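Local coordinates for oligogalacturonate lyase (Vibrio parahaemolyticus RIMD 2210633, PDB 3C5M), which probably cleaves oligogalacturonides, the short fragments left by pectin breakdown, as a manganese-binding lyase built on a seven-bladed beta-propeller, at residues L9-F14 / Y63-E68; T13-D16 / V21-T24; P356-T359 / G364-F367. One frame throughout, in Å; residues are numbered along the deposited sequence.

Contact 1: L9-F14 / Y63-E68; sequences LNFETF and YLLNLE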
ATOM      1  N   LEU A   9     -11.535  22.812   3.144  1.00 49.88           N
ATOM      2  CA  LEU A   9     -10.382  22.652   4.028  1.00 49.69           C
ATOM      3  C   LEU A   9      -9.402  23.810   3.963  1.00 50.96           C
ATOM      4  O   LEU A   9      -9.423  24.600   3.020  1.00 48.36           O
ATOM      5  CB  LEU A   9      -9.635  21.357   3.680  1.00 46.15           C
ATOM      6  CG  LEU A   9     -10.462  20.073   3.629  1.00 32.47           C
ATOM      7  CD1 LEU A   9      -9.582  18.926   3.182  1.00 43.86           C
ATOM      8  CD2 LEU A   9     -11.063  19.789   5.000  1.00 40.75           C
ATOM      9  N   ASN A  10      -8.540  23.890   4.975  1.00 56.60           N
ATOM     10  CA  ASN A  10      -7.509  24.929   5.067  1.00 55.47           C
ATOM     11  C   ASN A  10      -6.143  24.278   4.930  1.00 54.13           C
ATOM     12  O   ASN A  10      -5.827  23.344   5.667  1.00 55.19           O
ATOM     13  CB  ASN A  10      -7.594  25.636   6.423  1.00 55.59           C
ATOM     14  CG  ASN A  10      -8.638  26.730   6.441  1.00 61.73           C
ATOM     15  OD1 ASN A  10      -9.680  26.621   5.790  1.00 66.06           O
ATOM     16  ND2 ASN A  10      -8.373  27.787   7.193  1.00 55.84           N
ATOM     17  N   PHE A  11      -5.330  24.751   3.995  1.00 44.84           N
ATOM     18  CA  PHE A  11      -4.002  24.168   3.834  1.00 44.79           C
ATOM     19  C   PHE A  11      -2.972  25.033   4.546  1.00 49.44           C
ATOM     20  O   PHE A  11      -2.796  26.208   4.224  1.00 52.24           O
ATOM     21  CB  PHE A  11      -3.642  24.040   2.349  1.00 48.53           C
ATOM     22  CG  PHE A  11      -4.454  23.004   1.607  1.00 42.60           C
ATOM     23  CD1 PHE A  11      -4.372  22.905   0.224  1.00 36.28           C
ATOM     24  CD2 PHE A  11      -5.294  22.130   2.287  1.00 44.63           C
ATOM     25  CE1 PHE A  11      -5.110  21.964  -0.473  1.00 30.81           C
ATOM     26  CE2 PHE A  11      -6.038  21.182   1.599  1.00 41.81           C
ATOM     27  CZ  PHE A  11      -5.943  21.101   0.217  1.00 43.80           C
ATOM     28  N   GLU A  12      -2.299  24.453   5.530  1.00 45.58           N
ATOM     29  CA  GLU A  12      -1.295  25.187   6.276  1.00 44.56           C
ATOM     30  C   GLU A  12       0.072  24.617   5.959  1.00 40.69           C
ATOM     31  O   GLU A  12       0.313  23.423   6.121  1.00 32.94           O
ATOM     32  CB  GLU A  12      -1.571  25.095   7.778  1.00 51.54           C
ATOM     33  CG  GLU A  12      -0.566  25.856   8.641  1.00 56.80           C
ATOM     34  CD  GLU A  12      -0.935  25.860  10.117  1.00 63.44           C
ATOM     35  OE1 GLU A  12      -0.149  26.392  10.933  1.00 64.50           O
ATOM     36  OE2 GLU A  12      -2.016  25.336  10.464  1.00 66.04           O
ATOM     37  N   THR A  13       0.972  25.474   5.503  1.00 38.65           N
ATOM     38  CA  THR A  13       2.305  25.023   5.156  1.00 40.02           C
ATOM     39  C   THR A  13       3.340  25.506   6.166  1.00 43.01           C
ATOM     40  O   THR A  13       3.336  26.673   6.563  1.00 45.61           O
ATOM     41  CB  THR A  13       2.701  25.533   3.772  1.00 33.87           C
ATOM     42  OG1 THR A  13       1.671  25.201   2.829  1.00 37.10           O
ATOM     43  CG2 THR A  13       4.005  24.916   3.351  1.00 29.62           C
ATOM     44  N   PHE A  14       4.223  24.606   6.582  1.00 38.78           N
ATOM     45  CA  PHE A  14       5.272  24.962   7.530  1.00 41.77           C
ATOM     46  C   PHE A  14       6.633  24.462   7.048  1.00 41.46           C
ATOM     47  O   PHE A  14       6.714  23.645   6.137  1.00 48.39           O
ATOM     48  CB  PHE A  14       4.955  24.408   8.930  1.00 31.03           C
ATOM     49  CG  PHE A  14       4.865  22.909   8.995  1.00 31.98           C
ATOM     50  CD1 PHE A  14       3.720  22.243   8.566  1.00 33.01           C
ATOM     51  CD2 PHE A  14       5.937  22.159   9.469  1.00 37.80           C
ATOM     52  CE1 PHE A  14       3.644  20.849   8.606  1.00 29.15           C
ATOM     53  CE2 PHE A  14       5.875  20.757   9.514  1.00 32.93           C
ATOM     54  CZ  PHE A  14       4.726  20.105   9.082  1.00 27.49           C
ATOM     55  N   TYR A  63     -13.034  10.249   0.855  1.00 30.66           N
ATOM     56  CA  TYR A  63     -13.257  11.591   0.321  1.00 32.44           C
ATOM     57  C   TYR A  63     -12.379  11.788  -0.912  1.00 27.11           C
ATOM     58  O   TYR A  63     -11.441  11.030  -1.138  1.00 26.86           O
ATOM     59  CB  TYR A  63     -12.923  12.642   1.394  1.00 31.14           C
ATOM     60  CG  TYR A  63     -13.926  12.695   2.547  1.00 26.08           C
ATOM     61  CD1 TYR A  63     -14.947  13.649   2.569  1.00 18.44           C
ATOM     62  CD2 TYR A  63     -13.884  11.748   3.583  1.00 19.54           C
ATOM     63  CE1 TYR A  63     -15.903  13.660   3.590  1.00 25.49           C
ATOM     64  CE2 TYR A  63     -14.837  11.743   4.606  1.00 25.06           C
ATOM     65  CZ  TYR A  63     -15.845  12.703   4.602  1.00 27.74           C
ATOM     66  OH  TYR A  63     -16.803  12.687   5.594  1.00 24.89           O
ATOM     67  N   LEU A  64     -12.725  12.770  -1.733  1.00 28.36           N
ATOM     68  CA  LEU A  64     -11.931  13.100  -2.907  1.00 27.20           C
ATOM     69  C   LEU A  64     -11.623  14.567  -2.684  1.00 24.67           C
ATOM     70  O   LEU A  64     -12.531  15.390  -2.656  1.00 25.50           O
ATOM     71  CB  LEU A  64     -12.722  12.943  -4.211  1.00 29.14           C
ATOM     72  CG  LEU A  64     -11.849  13.123  -5.463  1.00 24.89           C
ATOM     73  CD1 LEU A  64     -10.913  11.935  -5.577  1.00 26.79           C
ATOM     74  CD2 LEU A  64     -12.707  13.246  -6.707  1.00 17.42           C
ATOM     75  N   LEU A  65     -10.350  14.881  -2.491  1.00 29.85           N
ATOM     76  CA  LEU A  65      -9.918  16.244  -2.250  1.00 25.22           C
ATOM     77  C   LEU A  65      -9.445  16.887  -3.534  1.00 32.91           C
ATOM     78  O   LEU A  65      -8.715  16.276  -4.316  1.00 33.13           O
ATOM     79  CB  LEU A  65      -8.776  16.263  -1.226  1.00 28.34           C
ATOM     80  CG  LEU A  65      -8.137  17.624  -0.926  1.00 30.75           C
ATOM     81  CD1 LEU A  65      -9.183  18.568  -0.375  1.00 32.57           C
ATOM     82  CD2 LEU A  65      -6.989  17.463   0.076  1.00 37.90           C
ATOM     83  N   ASN A  66      -9.871  18.129  -3.741  1.00 38.89           N
ATOM     84  CA  ASN A  66      -9.484  18.914  -4.908  1.00 38.26           C
ATOM     85  C   ASN A  66      -8.330  19.806  -4.424  1.00 39.76           C
ATOM     86  O   ASN A  66      -8.549  20.830  -3.786  1.00 40.55           O
ATOM     87  CB  ASN A  66     -10.676  19.764  -5.365  1.00 40.70           C
ATOM     88  CG  ASN A  66     -10.510  20.321  -6.781  1.00 49.57           C
ATOM     89  OD1 ASN A  66     -11.494  20.667  -7.433  1.00 49.77           O
ATOM     90  ND2 ASN A  66      -9.265  20.422  -7.253  1.00 45.63           N
ATOM     91  N   LEU A  67      -7.104  19.399  -4.710  1.00 35.58           N
ATOM     92  CA  LEU A  67      -5.942  20.158  -4.294  1.00 35.04           C
ATOM     93  C   LEU A  67      -5.980  21.648  -4.672  1.00 42.73           C
ATOM     94  O   LEU A  67      -5.461  22.483  -3.932  1.00 44.24           O
ATOM     95  CB  LEU A  67      -4.669  19.499  -4.847  1.00 35.54           C
ATOM     96  CG  LEU A  67      -4.050  18.351  -4.030  1.00 35.20           C
ATOM     97  CD1 LEU A  67      -5.114  17.543  -3.317  1.00 35.99           C
ATOM     98  CD2 LEU A  67      -3.242  17.470  -4.953  1.00 26.01           C
ATOM     99  N   GLU A  68      -6.611  22.001  -5.789  1.00 45.15           N
ATOM    100  CA  GLU A  68      -6.637  23.403  -6.191  1.00 47.39           C
ATOM    101  C   GLU A  68      -7.885  24.171  -5.769  1.00 46.84           C
ATOM    102  O   GLU A  68      -8.022  25.356  -6.049  1.00 53.56           O
ATOM    103  CB  GLU A  68      -6.423  23.537  -7.713  1.00 36.44           C
ATOM    104  CG  GLU A  68      -7.312  22.660  -8.574  1.00 57.07           C
ATOM    105  CD  GLU A  68      -7.127  22.918 -10.072  1.00 67.40           C
ATOM    106  OE1 GLU A  68      -5.996  22.759 -10.586  1.00 61.43           O
ATOM    107  OE2 GLU A  68      -8.120  23.284 -10.743  1.00 77.88           O
TER
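Phe11 and Leu9 meet Leu65 and the carbonyl of Leu67 in a small apolar contact between neighbouring blades of the propeller, where the chain passes from edge strand 6-8 of one blade to edge strand 12-15 of the next. The backbones stay well apart, with the nearest CA atoms, those of Leu9 and Leu65, 9.0 Å from each other, so side chains do most of the bridging. Leu65 is the shared partner. With its CG anti to the backbone N (chi1 176°), it extends a forked end toward the crossing segment, its two methyls turned mainly to different partners. Its CD1 meets Leu9 CD1 at 3.6 Å, the two leucines lying at a slant to one another. Its CD2 meets Phe11 CZ at 3.8 Å; here the side chains come from opposite directions, and the methyl meets the ring obliquely. Phe11 has a second, different neighbour: the carbonyl oxygen of Leu67 lies at the ring edge, near the ring plane, 3.5 Å from CE1. The ring thus meets a methyl and a carbonyl just where strand 61-66 has run out into a turn. Around this patch, strand 49-54 packs on Leu65 through Phe52 and on Leu67 through Leu50, strand 71-74 adds Ala72 beside Leu65, and Phe11 also leans on Thr24 of strand 22-25 and on Leu26.

Contact 2: T13-D16 / V21-T24; sequences TFVD and VKVT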
ATOM      1  N   THR A  13       0.972  25.474   5.503  1.00 38.65           N
ATOM      2  CA  THR A  13       2.305  25.023   5.156  1.00 40.02           C
ATOM      3  C   THR A  13       3.340  25.506   6.166  1.00 43.01           C
ATOM      4  O   THR A  13       3.336  26.673   6.563  1.00 45.61           O
ATOM      5  CB  THR A  13       2.701  25.533   3.772  1.00 33.87           C
ATOM      6  OG1 THR A  13       1.671  25.201   2.829  1.00 37.10           O
ATOM      7  CG2 THR A  13       4.005  24.916   3.351  1.00 29.62           C
ATOM      8  N   PHE A  14       4.223  24.606   6.582  1.00 38.78           N
ATOM      9  CA  PHE A  14       5.272  24.962   7.530  1.00 41.77           C
ATOM     10  C   PHE A  14       6.633  24.462   7.048  1.00 41.46           C
ATOM     11  O   PHE A  14       6.714  23.645   6.137  1.00 48.39           O
ATOM     12  CB  PHE A  14       4.955  24.408   8.930  1.00 31.03           C
ATOM     13  CG  PHE A  14       4.865  22.909   8.995  1.00 31.98           C
ATOM     14  CD1 PHE A  14       3.720  22.243   8.566  1.00 33.01           C
ATOM     15  CD2 PHE A  14       5.937  22.159   9.469  1.00 37.80           C
ATOM     16  CE1 PHE A  14       3.644  20.849   8.606  1.00 29.15           C
ATOM     17  CE2 PHE A  14       5.875  20.757   9.514  1.00 32.93           C
ATOM     18  CZ  PHE A  14       4.726  20.105   9.082  1.00 27.49           C
ATOM     19  N   VAL A  15       7.701  24.968   7.645  1.00 45.08           N
ATOM     20  CA  VAL A  15       9.038  24.558   7.251  1.00 40.93           C
ATOM     21  C   VAL A  15       9.633  23.622   8.282  1.00 38.17           C
ATOM     22  O   VAL A  15       9.595  23.903   9.475  1.00 46.08           O
ATOM     23  CB  VAL A  15       9.951  25.783   7.087  1.00 41.30           C
ATOM     24  CG1 VAL A  15      11.348  25.357   6.685  1.00 45.38           C
ATOM     25  CG2 VAL A  15       9.359  26.725   6.052  1.00 38.65           C
ATOM     26  N   ASP A  16      10.177  22.502   7.823  1.00 43.50           N
ATOM     27  CA  ASP A  16      10.772  21.542   8.737  1.00 49.39           C
ATOM     28  C   ASP A  16      11.997  22.173   9.390  1.00 53.37           C
ATOM     29  O   ASP A  16      12.866  22.721   8.702  1.00 51.81           O
ATOM     30  CB  ASP A  16      11.165  20.275   7.985  1.00 53.95           C
ATOM     31  CG  ASP A  16      11.595  19.168   8.909  1.00 51.75           C
ATOM     32  OD1 ASP A  16      12.741  19.214   9.393  1.00 53.46           O
ATOM     33  OD2 ASP A  16      10.775  18.259   9.161  1.00 63.70           O
ATOM     34  N   VAL A  21      12.814  21.947   4.480  1.00 48.06           N
ATOM     35  CA  VAL A  21      11.883  21.549   3.431  1.00 44.36           C
ATOM     36  C   VAL A  21      10.450  21.944   3.781  1.00 41.95           C
ATOM     37  O   VAL A  21      10.037  21.864   4.940  1.00 37.94           O
ATOM     38  CB  VAL A  21      11.955  20.035   3.183  1.00 41.22           C
ATOM     39  CG1 VAL A  21      10.891  19.631   2.190  1.00 42.09           C
ATOM     40  CG2 VAL A  21      13.329  19.664   2.666  1.00 27.56           C
ATOM     41  N   LYS A  22       9.697  22.392   2.781  1.00 38.20           N
ATOM     42  CA  LYS A  22       8.314  22.795   3.018  1.00 41.26           C
ATOM     43  C   LYS A  22       7.382  21.594   3.126  1.00 42.70           C
ATOM     44  O   LYS A  22       7.495  20.623   2.371  1.00 43.56           O
ATOM     45  CB  LYS A  22       7.811  23.730   1.913  1.00 37.21           C
ATOM     46  CG  LYS A  22       8.314  25.153   2.031  1.00 36.55           C
ATOM     47  CD  LYS A  22       7.651  26.093   1.045  1.00 36.27           C
ATOM     48  CE  LYS A  22       8.080  25.832  -0.382  1.00 31.67           C
ATOM     49  NZ  LYS A  22       7.378  26.751  -1.333  1.00 47.14           N
ATOM     50  N   VAL A  23       6.469  21.673   4.083  1.00 38.03           N
ATOM     51  CA  VAL A  23       5.501  20.618   4.327  1.00 36.41           C
ATOM     52  C   VAL A  23       4.151  21.260   4.553  1.00 42.85           C
ATOM     53  O   VAL A  23       4.005  22.165   5.375  1.00 43.83           O
ATOM     54  CB  VAL A  23       5.820  19.818   5.580  1.00 26.43           C
ATOM     55  CG1 VAL A  23       4.731  18.811   5.812  1.00 22.04           C
ATOM     56  CG2 VAL A  23       7.165  19.141   5.438  1.00 30.92           C
ATOM     57  N   THR A  24       3.148  20.774   3.842  1.00 45.71           N
ATOM     58  CA  THR A  24       1.829  21.344   3.982  1.00 39.65           C
ATOM     59  C   THR A  24       0.803  20.312   4.442  1.00 33.90           C
ATOM     60  O   THR A  24       0.775  19.196   3.945  1.00 40.73           O
ATOM     61  CB  THR A  24       1.444  22.051   2.649  1.00 40.78           C
ATOM     62  OG1 THR A  24       0.021  22.141   2.528  1.00 35.42           O
ATOM     63  CG2 THR A  24       2.054  21.327   1.473  1.00 41.49           C
TER
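Val23, Thr13 and Phe14 bury the most surface in this antiparallel hairpin pairing of strands 12-15 and 22-25. Phe14 and Val23 form a hydrogen-bonded pair: Phe14 N donates to Val23 O at 2.7 Å, and Val23 N returns a bond to Phe14 O at 2.9 Å, both almost straight. On the same face of the sheet their side chains lie side by side. CG of Phe14 sits between its own backbone N and carbonyl carbon (chi1 62°), a torsion that folds the ring back over the partner strand. Val23 CB then lies over one ring face, 4.0 Å from the centroid and offset toward the rim, a CH-pi contact, while Val23 CG1 touches CZ at 3.5 Å. Thr13 pairs with Thr24 on the other face, without hydrogen bonds between their backbones. Its OG1 lies against Thr24 CB, yet the two hydroxyls are poorly angled for bonding to each other, and its methyl CG2 rests near Val23 O. Toward the turn, Asp16 N reaches Val21 O at 3.0 Å, and the Asp16 carboxylate accepts from the amides of Asp18 and Thr19, tying the turn to the strand. Backbone bonds thus fix the register, while the faces differ: Phe14 and Val23 pack apolarly toward Tyr378 of strand 376-381, and the opposite face carries the exposed Thr13, Val15 and Lys22.

Contact 3: P356-T359 / G364-F367; sequences PSFT and GVLF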
ATOM      1  N   PRO A 356       4.584   6.758   2.982  1.00 17.64           N
ATOM      2  CA  PRO A 356       5.013   7.737   1.989  1.00 24.27           C
ATOM      3  C   PRO A 356       4.850   7.251   0.555  1.00 22.96           C
ATOM      4  O   PRO A 356       5.073   6.089   0.236  1.00 19.97           O
ATOM      5  CB  PRO A 356       6.466   8.011   2.373  1.00 20.10           C
ATOM      6  CG  PRO A 356       6.901   6.723   2.979  1.00 17.88           C
ATOM      7  CD  PRO A 356       5.709   6.291   3.798  1.00 14.41           C
ATOM      8  N   SER A 357       4.435   8.162  -0.305  1.00 21.61           N
ATOM      9  CA  SER A 357       4.211   7.856  -1.697  1.00 24.61           C
ATOM     10  C   SER A 357       4.524   9.128  -2.477  1.00 30.67           C
ATOM     11  O   SER A 357       4.298  10.245  -1.987  1.00 33.74           O
ATOM     12  CB  SER A 357       2.748   7.453  -1.888  1.00 31.17           C
ATOM     13  OG  SER A 357       2.352   7.558  -3.242  1.00 37.52           O
ATOM     14  N   PHE A 358       5.040   8.976  -3.686  1.00 25.22           N
ATOM     15  CA  PHE A 358       5.366  10.150  -4.483  1.00 32.02           C
ATOM     16  C   PHE A 358       4.132  10.728  -5.158  1.00 32.56           C
ATOM     17  O   PHE A 358       3.166  10.017  -5.422  1.00 34.80           O
ATOM     18  CB  PHE A 358       6.423   9.821  -5.546  1.00 35.22           C
ATOM     19  CG  PHE A 358       7.828   9.774  -5.012  1.00 31.18           C
ATOM     20  CD1 PHE A 358       8.456   8.558  -4.750  1.00 30.31           C
ATOM     21  CD2 PHE A 358       8.521  10.950  -4.756  1.00 22.28           C
ATOM     22  CE1 PHE A 358       9.752   8.525  -4.245  1.00 20.99           C
ATOM     23  CE2 PHE A 358       9.807  10.922  -4.252  1.00 16.96           C
ATOM     24  CZ  PHE A 358      10.422   9.708  -3.997  1.00 29.80           C
ATOM     25  N   THR A 359       4.165  12.026  -5.419  1.00 34.79           N
ATOM     26  CA  THR A 359       3.055  12.691  -6.079  1.00 37.91           C
ATOM     27  C   THR A 359       3.218  12.326  -7.558  1.00 39.97           C
ATOM     28  O   THR A 359       4.322  11.988  -7.986  1.00 33.12           O
ATOM     29  CB  THR A 359       3.156  14.203  -5.885  1.00 35.71           C
ATOM     30  OG1 THR A 359       2.039  14.833  -6.500  1.00 51.35           O
ATOM     31  CG2 THR A 359       4.428  14.735  -6.520  1.00 39.01           C
ATOM     32  N   GLY A 364       6.296  16.194  -4.734  1.00 30.31           N
ATOM     33  CA  GLY A 364       5.991  16.052  -3.327  1.00 35.22           C
ATOM     34  C   GLY A 364       5.807  14.620  -2.869  1.00 34.34           C
ATOM     35  O   GLY A 364       5.772  13.698  -3.684  1.00 35.63           O
ATOM     36  N   VAL A 365       5.709  14.445  -1.555  1.00 28.71           N
ATOM     37  CA  VAL A 365       5.514  13.147  -0.951  1.00 24.49           C
ATOM     38  C   VAL A 365       4.341  13.276   0.001  1.00 34.44           C
ATOM     39  O   VAL A 365       4.339  14.136   0.888  1.00 32.39           O
ATOM     40  CB  VAL A 365       6.735  12.686  -0.153  1.00 24.82           C
ATOM     41  CG1 VAL A 365       6.381  11.449   0.660  1.00 30.58           C
ATOM     42  CG2 VAL A 365       7.878  12.372  -1.093  1.00 29.47           C
ATOM     43  N   LEU A 366       3.344  12.417  -0.207  1.00 30.62           N
ATOM     44  CA  LEU A 366       2.125  12.380   0.596  1.00 18.78           C
ATOM     45  C   LEU A 366       2.357  11.358   1.667  1.00 22.85           C
ATOM     46  O   LEU A 366       2.956  10.321   1.402  1.00 21.19           O
ATOM     47  CB  LEU A 366       0.955  11.930  -0.265  1.00 18.51           C
ATOM     48  CG  LEU A 366      -0.403  11.745   0.382  1.00 22.74           C
ATOM     49  CD1 LEU A 366      -1.060  13.116   0.581  1.00 25.55           C
ATOM     50  CD2 LEU A 366      -1.279  10.877  -0.527  1.00 15.42           C
ATOM     51  N   PHE A 367       1.886  11.647   2.877  1.00 29.14           N
ATOM     52  CA  PHE A 367       2.053  10.724   3.999  1.00 25.81           C
ATOM     53  C   PHE A 367       1.158  11.100   5.164  1.00 29.83           C
ATOM     54  O   PHE A 367       0.634  12.212   5.210  1.00 40.66           O
ATOM     55  CB  PHE A 367       3.518  10.696   4.444  1.00 35.24           C
ATOM     56  CG  PHE A 367       4.005  11.988   5.040  1.00 31.18           C
ATOM     57  CD1 PHE A 367       3.877  12.230   6.399  1.00 39.85           C
ATOM     58  CD2 PHE A 367       4.606  12.950   4.253  1.00 26.07           C
ATOM     59  CE1 PHE A 367       4.347  13.412   6.963  1.00 35.34           C
ATOM     60  CE2 PHE A 367       5.078  14.137   4.815  1.00 39.27           C
ATOM     61  CZ  PHE A 367       4.947  14.365   6.171  1.00 29.22           C
TER
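Ser357 and Leu366 are the hydrogen-bonded pair at the centre of an antiparallel hairpin whose two segments run 145° apart, joined by four intervening residues. Ser357 N donates to Leu366 O at 3.1 Å, in the carbonyl plane, and Leu366 N answers to Ser357 O at 3.0 Å. Next to them Phe358 and Val365 form a non-hydrogen-bonded pair, and the ladder resumes toward the turn with Thr359 N on Gly364 O at 2.9 Å. Here the donor stands 32° out of the carbonyl plane, unlike Ser357 N. Weaker CA-H...O contacts supplement the ladder, one of them from Pro356 CA to Leu366 O.

Among the side chains, Val365 works in two directions. Its CG1, anti to the backbone N (chi1 170°), approaches Pro356 CB at 3.8 Å, while CG2 comes obliquely to the Phe358 ring, 4.0 Å from CE2. The methyl CG2 of Thr359 lies against the backbone of Gly364, which has no side chain of its own there. Pro356 follows His355 directly, and its side chain is about 8 Å from the bound manganese, which is held by His287, Gln350, His353 and His355. The hairpin thus begins immediately after the last of these ligands.

Strand 357-358 is the short edge strand of its sheet, and strand 364-369 carries the pairing onward to strand 376-381 through Val365 with Ala380 and Phe367 with Tyr378. From the adjoining blade, Val298 of strand 296-301 packs on both Pro356 and Phe358, and Leu322 of strand 321-326 touches Pro356 and Phe367. Arg35 lies against both Ser357 and Leu366, and Phe43 against Leu366.

In the fold
The three contacts lie in and beside the blade where the two ends of the chain meet. Contacts 2 and 3 sit at opposite edges of the same five-strand sheet: strands 12-15 and 22-25 pair with 376-381, which continues through 364-369 to 357-358. Contact 3 is buried and lies beside the manganese site, whereas contact 2 is partly exposed at the outer edge. Both rely on antiparallel backbone ladders. Contact 1 differs in kind: no strand pairing joins its segments; side chains bridge them, and a ring also meets a backbone carbonyl. It shares Thr13 and Phe14 with contact 2 and touches it where Phe11 and Glu12 pack on Thr24, so the two contacts adjoin there.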